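Local coordinates for arabinan endo-1,5-alpha-l-arabinosidase A (Cellvibrio cellulosa, PDB 1GYH), which cleaves the alpha-1,5-linked arabinofuranosyl chains of arabinan, releasing almost exclusively arabinotriose as part of plant cell-wall degradation, at residues A[44-49]-A[78-83]; A[139-144]-A[228-233]; A[170-175]-A[203-208]; A[210-215]-A[277-282]. All blocks are in the same frame, centred on the assembly; numbering follows the deposited sequence.

Interaction 1 (A[44-49]-A[78-83]); sequences RAFATE and LYYSVS
F46 drives one edge of its ring into the face of Y80, and this T-shaped aromatic pair makes up most of the contact. The leading atoms are CE1 and CZ: F46 CE1 sits 3.7 Å above the Y80 ring plane, displaced toward the rim, while F46 CZ is 3.6 Å from Y80 CZ. The ring centroids are 5.0 Å apart and the planes stand at 73°. Y80 presents its face because chi1 of 60° sets CG between its own backbone N and carbonyl carbon, raising the ring off the strand toward the loop. At the far end of that ring, OH is hydrogen-bonded to D111 OD1 on strand 110-118, which limits how the phenol can shift under F46.

These residues belong to two neighbouring blades of a five-bladed beta-propeller. Segment 44-49 is the loop that follows strand 38-44, the fourth strand of the first blade, and 78-83 lies on strand 75-82 of the next blade. The seam is lined further by T95, which touches F46, L78 and Y80, and by L64 of strand 63-72, which touches F46.

Beside the aromatic pair, A45 supplies a smaller apolar touch, its CB 3.6 Å from L78 CD2. The loop that presents A45 and F46 is braced from within: R44 folds back so that its NE donates to F46 O at 2.8 Å, in the plane of that carbonyl, and its NH2 adds a weak bond to T48 O. Backbone bonds from A45 to I28 and from F46 to G27 tie the same loop to the preceding chain.

Interaction 2 (A[139-144]-A[228-233]); sequences QVWMSF and KQVTGP
The indole of W141 receives V230 and T231 on one face, on a strand whose first residues stay clear of the loop 228-233. Q139 sends NE2 to D135 OD2, beside the indole, and V140 packs on I132 and L160, away from the loop. W141 follows, with chi1 of -55° placing CG anti to the carbonyl carbon and swinging the ring toward the neighbouring blade of the propeller. Its NE1 bonds to the same D135 OD2 that Q139 holds, which fixes the rotation of the indole.

Two methyls then divide the ring between them. V230 CG1 stands over the five-membered ring, 4.0 Å from its centroid and 20° off the normal; T231 CG2 stands over the six-membered ring, 4.1 Å from its centroid and closest to W141 CH2 at 3.7 Å. Both come from the central positions of a type I turn closed by G232 N bonding to Q229 O at 3.2 Å. Beyond W141, S143 leans on P194 and I196 of the adjoining blade, while M142 packs within its own sheet.

The indole offers the turn its pi face, pyrrole nitrogen included, with the N-H bonded to D135: the blades are joined here by dispersion and CH-pi attraction, the position of the methyls being set by the turn together with the side-chain torsions.

Interaction 3 (A[170-175]-A[203-208]); sequences HSIAKL and YYLFAS
I172 and L205 face each other with their CA atoms 8.5 Å apart, and A173 and A207 follow at 8.6 Å, a spacing at which side chains rather than backbone bonds bridge the two strands. This is blade-to-blade packing in the five-bladed beta-propeller: 169-173 is the outermost strand of the third blade, and 202-209 is the second strand of the fourth. I172 and A173 both point to the fourth blade although they are consecutive, because the I172 backbone drops out of the extended conformation (psi -29°). Both are backbone-bonded to L151, an arrangement consistent with a classic beta bulge.

L205 is the residue that exploits this. Its CG lies anti to the backbone N (chi1 170°), which carries the two methyls off the strand and across the seam. CD1 approaches the end of I172, 4.1 Å from its CD1, whereas CD2 lies alongside the whole I172 branch, running from CD1 past CG1 to CB. The isoleucine chain is extended about its CB-CG1 bond, so its terminal methyl reaches over the leucine fork instead of folding back.

Other side chains surround the pair: I172 also touches L151 and L153, L205 touches P194 and Y234, and A207 rests on L151. On the reverse face of the strand, Y204 meets W296 edge-to-face and S208 OG bonds to H262 N, so the same strand serves the fifth blade as well. L205 CD2 also touches A173 CB, 4.2 Å away.

Interaction 4 (A[210-215]-A[277-282]); sequences GLCCRK and HAYEAA
Y279 holds its ring anti to the carbonyl carbon (chi1 -55°), which carries OH across to the C212-C213 corner, while the two cysteines twist their SG atoms together by chi1 values of 83° and -36°. The result is a disulfide between sequence neighbours, with the SG atoms of C212 and C213 2.1 Å apart, closing a strained eight-membered ring. C213 adopts a left-handed backbone conformation, and the peptide between the two cysteines stays trans.

The phenol oxygen lies against C212 CB and the backbone N of C213. C212 CB is 3.4 Å from Y279 OH, C213 N lies 3.3 Å from the same oxygen, and C213 SG is 3.8 Å from it. Both C213 N and C212 CB approach obliquely to the aromatic plane, and the contact concentrates on the hydroxyl and CZ.

That hydroxyl is held from its own strand too. H277, two residues back and on the same face of the strand, gives a weak bond from NE2 to Y279 OH at 3.1 Å, and its ring receives Y279 CE2 at the edge, in plane. The stronger tie of the tyrosine oxygen is to H8 NE2, and H8 in turn stacks on H277, so a histidine pair and a disulfide hem in one phenol.

H277 ND1 bonds to the backbone N of D9, the probable catalytic base, and C212 lies close to E192, the probable acid, with Q287 near Y279. Loop 210-215 of the fourth blade and strand 271-280 of the fifth thus converge on the catalytic centre of a family 43 beta-propeller.

The four contacts step round the propeller in blade order: interaction 1 joins the first and second blades, interactions 2 and 3 the third and fourth, and interaction 4 the fourth and fifth. Interactions 2 and 3 share one seam, their centres 9 Å apart, with T231 CG2 3.5 Å from H170 CD2; along the chain, both segments of interaction 3 fall between those of interaction 2. The second-to-third seam is bridged where Y79 CD2 meets M142 CE at 3.5 Å. Apolar and aromatic packing joins the blades in interactions 1 to 3, while interaction 4, about 22 Å from interaction 3 between centres and built round a tyrosine hydroxyl and a disulfide, lies next to the catalytic residues.

Interaction 1 (A[44-49]-A[78-83])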
loop_
_atom_site.group_PDB
_atom_site.type_symbol
_atom_site.label_atom_id
_atom_site.label_comp_id
_atom_site.label_asym_id
_atom_site.label_seq_id
_atom_site.Cartn_x
_atom_site.Cartn_y
_atom_site.Cartn_z
ATOM N N ARG A 44 -11.349 -4.396 14.096
ATOM C CA ARG A 44 -10.734 -3.161 13.654
ATOM C C ARG A 44 -9.591 -2.849 14.589
ATOM O O ARG A 44 -9.707 -3.052 15.795
ATOM C CB ARG A 44 -11.773 -2.023 13.553
ATOM C CG ARG A 44 -12.603 -1.803 14.818
ATOM C CD ARG A 44 -13.715 -0.745 14.715
ATOM N NE ARG A 44 -13.175 0.622 14.672
ATOM C CZ ARG A 44 -13.876 1.720 14.356
ATOM N NH1 ARG A 44 -15.166 1.655 14.085
ATOM N NH2 ARG A 44 -13.277 2.898 14.336
ATOM N N ALA A 45 -8.460 -2.405 14.052
ATOM C CA ALA A 45 -7.280 -2.249 14.882
ATOM C C ALA A 45 -7.496 -1.262 16.018
ATOM O O ALA A 45 -7.188 -1.576 17.175
ATOM C CB ALA A 45 -6.084 -1.847 14.034
ATOM N N PHE A 46 -7.993 -0.071 15.687
ATOM C CA PHE A 46 -8.451 0.922 16.702
ATOM C C PHE A 46 -9.958 0.836 16.885
ATOM O O PHE A 46 -10.722 0.976 15.918
ATOM C CB PHE A 46 -8.099 2.352 16.270
ATOM C CG PHE A 46 -6.609 2.629 16.213
ATOM C CD1 PHE A 46 -5.848 2.219 15.104
ATOM C CD2 PHE A 46 -5.965 3.263 17.269
ATOM C CE1 PHE A 46 -4.485 2.510 15.027
ATOM C CE2 PHE A 46 -4.593 3.530 17.227
ATOM C CZ PHE A 46 -3.849 3.127 16.098
ATOM N N ALA A 47 -10.382 0.576 18.101
ATOM C CA ALA A 47 -11.799 0.571 18.468
ATOM C C ALA A 47 -12.440 1.941 18.178
ATOM O O ALA A 47 -13.606 2.021 17.761
ATOM C CB ALA A 47 -11.953 0.229 19.895
ATOM N N THR A 48 -11.671 3.003 18.377
ATOM C CA THR A 48 -12.117 4.334 17.977
ATOM C C THR A 48 -11.107 4.927 16.973
ATOM O O THR A 48 -11.221 4.685 15.774
ATOM C CB THR A 48 -12.364 5.244 19.222
ATOM O OG1 THR A 48 -11.201 5.308 20.058
ATOM C CG2 THR A 48 -13.419 4.675 20.128
ATOM N N GLU A 49 -10.091 5.622 17.481
ATOM C CA GLU A 49 -9.082 6.250 16.639
ATOM C C GLU A 49 -7.807 6.551 17.393
ATOM O O GLU A 49 -7.802 6.605 18.645
ATOM C CB GLU A 49 -9.626 7.556 16.028
ATOM C CG GLU A 49 -10.012 8.624 16.997
ATOM C CD GLU A 49 -10.821 9.749 16.350
ATOM O OE1 GLU A 49 -11.844 9.469 15.649
ATOM O OE2 GLU A 49 -10.445 10.929 16.565
ATOM N N LEU A 78 1.650 -2.946 12.139
ATOM C CA LEU A 78 0.617 -2.458 11.254
ATOM C C LEU A 78 0.792 -0.939 11.133
ATOM O O LEU A 78 0.488 -0.201 12.064
ATOM C CB LEU A 78 -0.752 -2.811 11.827
ATOM C CG LEU A 78 -1.969 -2.207 11.105
ATOM C CD1 LEU A 78 -1.960 -2.713 9.636
ATOM C CD2 LEU A 78 -3.314 -2.528 11.762
ATOM N N TYR A 79 1.295 -0.508 9.990
ATOM C CA TYR A 79 1.432 0.899 9.626
ATOM C C TYR A 79 0.119 1.391 9.021
ATOM O O TYR A 79 -0.587 0.625 8.401
ATOM C CB TYR A 79 2.601 1.099 8.655
ATOM C CG TYR A 79 3.898 0.644 9.275
ATOM C CD1 TYR A 79 4.267 -0.724 9.266
ATOM C CD2 TYR A 79 4.735 1.548 9.923
ATOM C CE1 TYR A 79 5.452 -1.137 9.874
ATOM C CE2 TYR A 79 5.904 1.135 10.543
ATOM C CZ TYR A 79 6.270 -0.194 10.492
ATOM O OH TYR A 79 7.415 -0.575 11.117
ATOM N N TYR A 80 -0.210 2.675 9.233
ATOM C CA TYR A 80 -1.518 3.212 8.856
ATOM C C TYR A 80 -1.355 4.727 8.656
ATOM O O TYR A 80 -0.406 5.323 9.186
ATOM C CB TYR A 80 -2.597 2.896 9.940
ATOM C CG TYR A 80 -2.284 3.486 11.318
ATOM C CD1 TYR A 80 -2.618 4.809 11.610
ATOM C CD2 TYR A 80 -1.569 2.752 12.290
ATOM C CE1 TYR A 80 -2.309 5.385 12.826
ATOM C CE2 TYR A 80 -1.230 3.311 13.522
ATOM C CZ TYR A 80 -1.612 4.651 13.793
ATOM O OH TYR A 80 -1.321 5.270 14.989
ATOM N N SER A 81 -2.277 5.323 7.886
ATOM C CA SER A 81 -2.208 6.743 7.492
ATOM C C SER A 81 -3.413 7.514 8.072
ATOM O O SER A 81 -4.550 7.058 7.997
ATOM C CB SER A 81 -2.190 6.892 5.957
ATOM O OG SER A 81 -1.323 5.936 5.335
ATOM N N VAL A 82 -3.122 8.654 8.675
ATOM C CA VAL A 82 -4.124 9.680 9.079
ATOM C C VAL A 82 -3.973 10.858 8.105
ATOM O O VAL A 82 -2.891 11.401 7.916
ATOM C CB VAL A 82 -3.849 10.129 10.511
ATOM C CG1 VAL A 82 -4.637 11.402 10.848
ATOM C CG2 VAL A 82 -4.175 9.025 11.513
ATOM N N SER A 83 -5.059 11.267 7.467
ATOM C CA SER A 83 -4.970 12.311 6.463
ATOM C C SER A 83 -6.268 13.096 6.298
ATOM O O SER A 83 -7.185 12.988 7.119
ATOM C CB SER A 83 -4.564 11.679 5.127
ATOM O OG SER A 83 -4.101 12.647 4.191
#

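Interaction 2 (A[139-144]-A[228-233])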
loop_
_atom_site.group_PDB
_atom_site.type_symbol
_atom_site.label_atom_id
_atom_site.label_comp_id
_atom_site.label_asym_id
_atom_site.label_seq_id
_atom_site.Cartn_x
_atom_site.Cartn_y
_atom_site.Cartn_z
ATOM N N GLN A 139 19.074 -4.120 7.131
ATOM C CA GLN A 139 18.403 -2.810 7.280
ATOM C C GLN A 139 16.946 -2.921 6.835
ATOM O O GLN A 139 16.618 -3.738 5.962
ATOM C CB GLN A 139 19.141 -1.718 6.489
ATOM C CG GLN A 139 20.602 -1.541 6.903
ATOM C CD GLN A 139 21.388 -0.497 6.062
ATOM O OE1 GLN A 139 22.012 0.403 6.633
ATOM N NE2 GLN A 139 21.401 -0.656 4.731
ATOM N N VAL A 140 16.070 -2.109 7.450
ATOM C CA VAL A 140 14.652 -2.073 7.099
ATOM C C VAL A 140 14.281 -0.647 6.703
ATOM O O VAL A 140 14.726 0.314 7.336
ATOM C CB VAL A 140 13.777 -2.588 8.251
ATOM C CG1 VAL A 140 12.336 -2.629 7.822
ATOM C CG2 VAL A 140 14.205 -3.991 8.656
ATOM N N TRP A 141 13.520 -0.538 5.626
ATOM C CA TRP A 141 13.171 0.738 4.988
ATOM C C TRP A 141 11.649 0.919 4.872
ATOM O O TRP A 141 10.901 -0.047 4.735
ATOM C CB TRP A 141 13.803 0.814 3.584
ATOM C CG TRP A 141 15.330 0.615 3.507
ATOM C CD1 TRP A 141 16.021 -0.586 3.524
ATOM C CD2 TRP A 141 16.328 1.636 3.377
ATOM N NE1 TRP A 141 17.369 -0.357 3.440
ATOM C CE2 TRP A 141 17.585 0.996 3.326
ATOM C CE3 TRP A 141 16.284 3.041 3.288
ATOM C CZ2 TRP A 141 18.781 1.707 3.211
ATOM C CZ3 TRP A 141 17.451 3.737 3.173
ATOM C CH2 TRP A 141 18.702 3.075 3.133
ATOM N N MET A 142 11.196 2.178 4.904
ATOM C CA MET A 142 9.824 2.513 4.513
ATOM C C MET A 142 9.815 3.303 3.227
ATOM O O MET A 142 10.556 4.302 3.089
ATOM C CB MET A 142 9.131 3.329 5.642
ATOM C CG MET A 142 7.705 3.769 5.266
ATOM S SD MET A 142 6.841 4.778 6.522
ATOM C CE MET A 142 6.595 3.552 7.819
ATOM N N SER A 143 9.009 2.861 2.266
ATOM C CA SER A 143 8.624 3.681 1.141
ATOM C C SER A 143 7.221 4.238 1.405
ATOM O O SER A 143 6.418 3.626 2.079
ATOM C CB SER A 143 8.661 2.905 -0.194
ATOM O OG SER A 143 7.689 1.858 -0.256
ATOM N N PHE A 144 6.924 5.390 0.847
ATOM C CA PHE A 144 5.591 5.977 0.993
ATOM C C PHE A 144 5.401 7.096 -0.022
ATOM O O PHE A 144 6.351 7.515 -0.702
ATOM C CB PHE A 144 5.396 6.547 2.425
ATOM C CG PHE A 144 6.127 7.873 2.653
ATOM C CD1 PHE A 144 7.471 7.886 3.017
ATOM C CD2 PHE A 144 5.465 9.096 2.486
ATOM C CE1 PHE A 144 8.146 9.070 3.209
ATOM C CE2 PHE A 144 6.146 10.307 2.676
ATOM C CZ PHE A 144 7.465 10.305 3.037
ATOM N N LYS A 228 18.751 -2.886 -8.959
ATOM C CA LYS A 228 19.630 -3.825 -8.244
ATOM C C LYS A 228 19.686 -3.557 -6.730
ATOM O O LYS A 228 19.684 -4.515 -5.934
ATOM C CB LYS A 228 21.063 -3.894 -8.859
ATOM C CG LYS A 228 21.170 -4.671 -10.216
ATOM C CD LYS A 228 21.028 -6.242 -10.090
ATOM C CE LYS A 228 21.198 -6.972 -11.467
ATOM N NZ LYS A 228 22.465 -7.800 -11.626
ATOM N N GLN A 229 19.687 -2.291 -6.308
ATOM C CA GLN A 229 19.693 -1.964 -4.871
ATOM C C GLN A 229 18.356 -1.369 -4.432
ATOM O O GLN A 229 17.634 -0.772 -5.235
ATOM C CB GLN A 229 20.789 -0.969 -4.535
ATOM C CG GLN A 229 22.180 -1.391 -5.012
ATOM C CD GLN A 229 22.674 -2.711 -4.457
ATOM O OE1 GLN A 229 23.562 -3.361 -5.066
ATOM N NE2 GLN A 229 22.156 -3.104 -3.312
ATOM N N VAL A 230 18.010 -1.548 -3.168
ATOM C CA VAL A 230 16.692 -1.094 -2.708
ATOM C C VAL A 230 16.518 0.454 -2.820
ATOM O O VAL A 230 15.394 0.919 -3.010
ATOM C CB VAL A 230 16.400 -1.561 -1.276
ATOM C CG1 VAL A 230 17.216 -0.782 -0.263
ATOM C CG2 VAL A 230 14.922 -1.490 -1.001
ATOM N N THR A 231 17.637 1.174 -2.738
ATOM C CA THR A 231 17.700 2.627 -2.786
ATOM C C THR A 231 17.687 3.234 -4.205
ATOM O O THR A 231 17.881 4.451 -4.346
ATOM C CB THR A 231 18.935 3.143 -2.034
ATOM O OG1 THR A 231 20.135 2.471 -2.481
ATOM C CG2 THR A 231 18.890 2.834 -0.577
ATOM N N GLY A 232 17.518 2.409 -5.243
ATOM C CA GLY A 232 17.395 2.845 -6.614
ATOM C C GLY A 232 18.702 2.886 -7.411
ATOM O O GLY A 232 19.769 2.495 -6.923
ATOM N N PRO A 233 18.642 3.348 -8.649
ATOM C CA PRO A 233 17.402 3.813 -9.309
ATOM C C PRO A 233 16.561 2.698 -9.906
ATOM O O PRO A 233 17.104 1.721 -10.450
ATOM C CB PRO A 233 17.941 4.658 -10.455
ATOM C CG PRO A 233 19.291 3.914 -10.861
ATOM C CD PRO A 233 19.836 3.451 -9.530
#

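Interaction 3 (A[170-175]-A[203-208])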
loop_
_atom_site.group_PDB
_atom_site.type_symbol
_atom_site.label_atom_id
_atom_site.label_comp_id
_atom_site.label_asym_id
_atom_site.label_seq_id
_atom_site.Cartn_x
_atom_site.Cartn_y
_atom_site.Cartn_z
ATOM N N HIS A 170 15.950 8.677 0.213
ATOM C CA HIS A 170 16.095 8.567 -1.228
ATOM C C HIS A 170 14.769 8.780 -1.959
ATOM O O HIS A 170 13.721 8.192 -1.606
ATOM C CB HIS A 170 16.667 7.149 -1.643
ATOM C CG HIS A 170 17.961 6.812 -0.971
ATOM N ND1 HIS A 170 19.185 7.226 -1.462
ATOM C CD2 HIS A 170 18.219 6.168 0.190
ATOM C CE1 HIS A 170 20.137 6.861 -0.623
ATOM N NE2 HIS A 170 19.580 6.193 0.373
ATOM N N SER A 171 14.799 9.576 -3.017
ATOM C CA SER A 171 13.664 9.630 -3.930
ATOM C C SER A 171 13.675 8.379 -4.827
ATOM O O SER A 171 14.744 7.981 -5.294
ATOM C CB SER A 171 13.721 10.885 -4.805
ATOM O OG SER A 171 13.674 12.071 -3.992
ATOM N N ILE A 172 12.524 7.774 -5.060
ATOM C CA ILE A 172 12.433 6.545 -5.863
ATOM C C ILE A 172 11.535 6.662 -7.094
ATOM O O ILE A 172 11.767 5.983 -8.083
ATOM C CB ILE A 172 12.099 5.279 -4.977
ATOM C CG1 ILE A 172 10.735 5.398 -4.250
ATOM C CG2 ILE A 172 13.282 5.001 -4.003
ATOM C CD1 ILE A 172 10.256 4.154 -3.445
ATOM N N ALA A 173 10.500 7.530 -7.066
ATOM C CA ALA A 173 9.690 7.760 -8.250
ATOM C C ALA A 173 9.048 9.141 -8.164
ATOM O O ALA A 173 8.669 9.555 -7.085
ATOM C CB ALA A 173 8.615 6.720 -8.412
ATOM N N LYS A 174 8.881 9.778 -9.316
ATOM C CA LYS A 174 8.382 11.167 -9.400
ATOM C C LYS A 174 7.736 11.407 -10.748
ATOM O O LYS A 174 8.133 10.794 -11.765
ATOM C CB LYS A 174 9.546 12.181 -9.250
ATOM C CG LYS A 174 10.339 12.198 -7.945
ATOM C CD LYS A 174 11.399 13.318 -8.044
ATOM C CE LYS A 174 12.740 13.054 -7.450
ATOM N NZ LYS A 174 13.751 14.141 -7.844
ATOM N N LEU A 175 6.741 12.307 -10.782
ATOM C CA LEU A 175 6.251 12.886 -12.020
ATOM C C LEU A 175 6.383 14.434 -11.949
ATOM O O LEU A 175 6.677 14.982 -10.886
ATOM C CB LEU A 175 4.825 12.486 -12.282
ATOM C CG LEU A 175 4.568 10.988 -12.507
ATOM C CD1 LEU A 175 3.070 10.647 -12.463
ATOM C CD2 LEU A 175 5.155 10.606 -13.859
ATOM N N TYR A 203 15.033 -5.641 -6.981
ATOM C CA TYR A 203 13.896 -5.087 -6.263
ATOM C C TYR A 203 12.925 -4.517 -7.295
ATOM O O TYR A 203 13.336 -3.768 -8.182
ATOM C CB TYR A 203 14.326 -3.986 -5.302
ATOM C CG TYR A 203 15.125 -4.470 -4.134
ATOM C CD1 TYR A 203 16.502 -4.672 -4.253
ATOM C CD2 TYR A 203 14.521 -4.776 -2.915
ATOM C CE1 TYR A 203 17.253 -5.141 -3.177
ATOM C CE2 TYR A 203 15.258 -5.255 -1.851
ATOM C CZ TYR A 203 16.625 -5.425 -1.983
ATOM O OH TYR A 203 17.379 -5.906 -0.937
ATOM N N TYR A 204 11.654 -4.869 -7.182
ATOM C CA TYR A 204 10.628 -4.340 -8.086
ATOM C C TYR A 204 9.728 -3.338 -7.341
ATOM O O TYR A 204 9.109 -3.691 -6.345
ATOM C CB TYR A 204 9.766 -5.436 -8.706
ATOM C CG TYR A 204 10.575 -6.338 -9.642
ATOM C CD1 TYR A 204 11.405 -7.333 -9.130
ATOM C CD2 TYR A 204 10.534 -6.161 -11.020
ATOM C CE1 TYR A 204 12.154 -8.155 -9.993
ATOM C CE2 TYR A 204 11.317 -6.977 -11.889
ATOM C CZ TYR A 204 12.104 -7.960 -11.371
ATOM O OH TYR A 204 12.880 -8.736 -12.224
ATOM N N LEU A 205 9.654 -2.122 -7.881
ATOM C CA LEU A 205 8.801 -1.040 -7.333
ATOM C C LEU A 205 7.548 -0.978 -8.151
ATOM O O LEU A 205 7.595 -0.677 -9.364
ATOM C CB LEU A 205 9.535 0.309 -7.373
ATOM C CG LEU A 205 8.670 1.561 -7.047
ATOM C CD1 LEU A 205 8.071 1.454 -5.696
ATOM C CD2 LEU A 205 9.523 2.797 -7.174
ATOM N N PHE A 206 6.430 -1.295 -7.508
ATOM C CA PHE A 206 5.125 -1.118 -8.081
ATOM C C PHE A 206 4.554 0.259 -7.617
ATOM O O PHE A 206 4.766 0.661 -6.493
ATOM C CB PHE A 206 4.158 -2.217 -7.587
ATOM C CG PHE A 206 4.586 -3.631 -7.937
ATOM C CD1 PHE A 206 4.197 -4.217 -9.117
ATOM C CD2 PHE A 206 5.369 -4.368 -7.065
ATOM C CE1 PHE A 206 4.620 -5.506 -9.449
ATOM C CE2 PHE A 206 5.785 -5.669 -7.403
ATOM C CZ PHE A 206 5.387 -6.229 -8.568
ATOM N N ALA A 207 3.810 0.917 -8.490
ATOM C CA ALA A 207 3.175 2.196 -8.186
ATOM C C ALA A 207 1.879 2.330 -8.952
ATOM O O ALA A 207 1.685 1.728 -10.017
ATOM C CB ALA A 207 4.124 3.363 -8.543
ATOM N N SER A 208 0.967 3.125 -8.373
ATOM C CA SER A 208 -0.325 3.397 -8.973
ATOM C C SER A 208 -0.267 4.753 -9.682
ATOM O O SER A 208 0.170 5.732 -9.102
ATOM C CB SER A 208 -1.413 3.343 -7.889
ATOM O OG SER A 208 -1.609 2.027 -7.364
#

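Interaction 4 (A[210-215]-A[277-282])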
loop_
_atom_site.group_PDB
_atom_site.type_symbol
_atom_site.label_atom_id
_atom_site.label_comp_id
_atom_site.label_asym_id
_atom_site.label_seq_id
_atom_site.Cartn_x
_atom_site.Cartn_y
_atom_site.Cartn_z
ATOM N N GLY A 210 -2.497 7.659 -12.101
ATOM C CA GLY A 210 -3.810 8.134 -12.506
ATOM C C GLY A 210 -4.742 8.380 -11.322
ATOM O O GLY A 210 -4.270 8.482 -10.170
ATOM N N LEU A 211 -6.054 8.424 -11.595
ATOM C CA LEU A 211 -7.048 8.791 -10.581
ATOM C C LEU A 211 -7.962 7.644 -10.147
ATOM O O LEU A 211 -8.694 7.066 -10.953
ATOM C CB LEU A 211 -7.919 9.947 -11.081
ATOM C CG LEU A 211 -7.204 11.243 -11.462
ATOM C CD1 LEU A 211 -8.221 12.321 -11.888
ATOM C CD2 LEU A 211 -6.348 11.751 -10.333
ATOM N N CYS A 212 -7.915 7.356 -8.851
ATOM C CA CYS A 212 -8.848 6.451 -8.187
ATOM C C CYS A 212 -10.180 7.131 -7.819
ATOM O O CYS A 212 -10.367 8.372 -7.968
ATOM C CB CYS A 212 -8.231 5.933 -6.894
ATOM S SG CYS A 212 -8.385 7.055 -5.450
ATOM N N CYS A 213 -11.128 6.300 -7.413
ATOM C CA CYS A 213 -12.286 6.762 -6.642
ATOM C C CYS A 213 -13.244 7.655 -7.455
ATOM O O CYS A 213 -13.928 8.491 -6.863
ATOM C CB CYS A 213 -11.792 7.541 -5.398
ATOM S SG CYS A 213 -10.270 7.027 -4.494
ATOM N N ARG A 214 -13.309 7.529 -8.784
ATOM C CA ARG A 214 -14.247 8.338 -9.579
ATOM C C ARG A 214 -15.111 7.649 -10.646
ATOM O O ARG A 214 -15.373 8.205 -11.750
ATOM C CB ARG A 214 -13.632 9.622 -10.134
ATOM C CG ARG A 214 -12.445 9.519 -10.939
ATOM C CD ARG A 214 -11.367 10.398 -10.354
ATOM N NE ARG A 214 -11.555 11.846 -10.555
ATOM C CZ ARG A 214 -11.161 12.806 -9.693
ATOM N NH1 ARG A 214 -10.597 12.501 -8.522
ATOM N NH2 ARG A 214 -11.341 14.091 -10.010
ATOM N N LYS A 215 -15.647 6.503 -10.248
ATOM C CA LYS A 215 -16.681 5.840 -11.013
ATOM C C LYS A 215 -16.222 5.591 -12.457
ATOM O O LYS A 215 -15.097 5.096 -12.680
ATOM C CB LYS A 215 -17.983 6.661 -10.958
ATOM C CG LYS A 215 -18.290 7.238 -9.571
ATOM C CD LYS A 215 -18.397 6.202 -8.481
ATOM C CE LYS A 215 -19.808 5.892 -8.106
ATOM N NZ LYS A 215 -19.856 5.610 -6.616
ATOM N N HIS A 277 -7.197 -3.687 -5.323
ATOM C CA HIS A 277 -8.633 -3.454 -5.455
ATOM C C HIS A 277 -8.975 -3.010 -6.859
ATOM O O HIS A 277 -8.141 -2.424 -7.555
ATOM C CB HIS A 277 -9.187 -2.480 -4.397
ATOM C CG HIS A 277 -8.797 -1.045 -4.596
ATOM N ND1 HIS A 277 -7.901 -0.401 -3.766
ATOM C CD2 HIS A 277 -9.202 -0.122 -5.503
ATOM C CE1 HIS A 277 -7.771 0.857 -4.151
ATOM N NE2 HIS A 277 -8.531 1.051 -5.215
ATOM N N ALA A 278 -10.201 -3.301 -7.259
ATOM C CA ALA A 278 -10.691 -2.982 -8.575
ATOM C C ALA A 278 -12.166 -2.600 -8.520
ATOM O O ALA A 278 -12.958 -3.285 -7.878
ATOM C CB ALA A 278 -10.453 -4.183 -9.543
ATOM N N TYR A 279 -12.538 -1.535 -9.255
ATOM C CA TYR A 279 -13.911 -1.002 -9.176
ATOM C C TYR A 279 -14.873 -1.685 -10.164
ATOM O O TYR A 279 -14.715 -1.564 -11.386
ATOM C CB TYR A 279 -13.880 0.544 -9.404
ATOM C CG TYR A 279 -12.937 1.322 -8.470
ATOM C CD1 TYR A 279 -13.278 1.597 -7.120
ATOM C CD2 TYR A 279 -11.715 1.801 -8.913
ATOM C CE1 TYR A 279 -12.394 2.301 -6.267
ATOM C CE2 TYR A 279 -10.838 2.507 -8.053
ATOM C CZ TYR A 279 -11.182 2.781 -6.730
ATOM O OH TYR A 279 -10.296 3.502 -5.862
ATOM N N GLU A 280 -15.897 -2.349 -9.653
ATOM C CA GLU A 280 -16.758 -3.193 -10.463
ATOM C C GLU A 280 -17.868 -2.389 -11.079
ATOM O O GLU A 280 -18.817 -2.003 -10.372
ATOM C CB GLU A 280 -17.392 -4.314 -9.611
ATOM C CG GLU A 280 -18.051 -5.405 -10.441
ATOM C CD GLU A 280 -18.520 -6.610 -9.630
ATOM O OE1 GLU A 280 -18.441 -6.618 -8.386
ATOM O OE2 GLU A 280 -19.001 -7.570 -10.271
ATOM N N ALA A 281 -17.812 -2.215 -12.402
ATOM C CA ALA A 281 -18.783 -1.396 -13.094
ATOM C C ALA A 281 -20.211 -1.890 -12.944
ATOM O O ALA A 281 -21.125 -1.083 -12.875
ATOM C CB ALA A 281 -18.429 -1.253 -14.563
ATOM N N ALA A 282 -20.430 -3.205 -12.888
ATOM C CA ALA A 282 -21.768 -3.761 -12.771
ATOM C C ALA A 282 -22.374 -3.650 -11.353
ATOM O O ALA A 282 -23.531 -4.007 -11.157
ATOM C CB ALA A 282 -21.776 -5.241 -13.223
#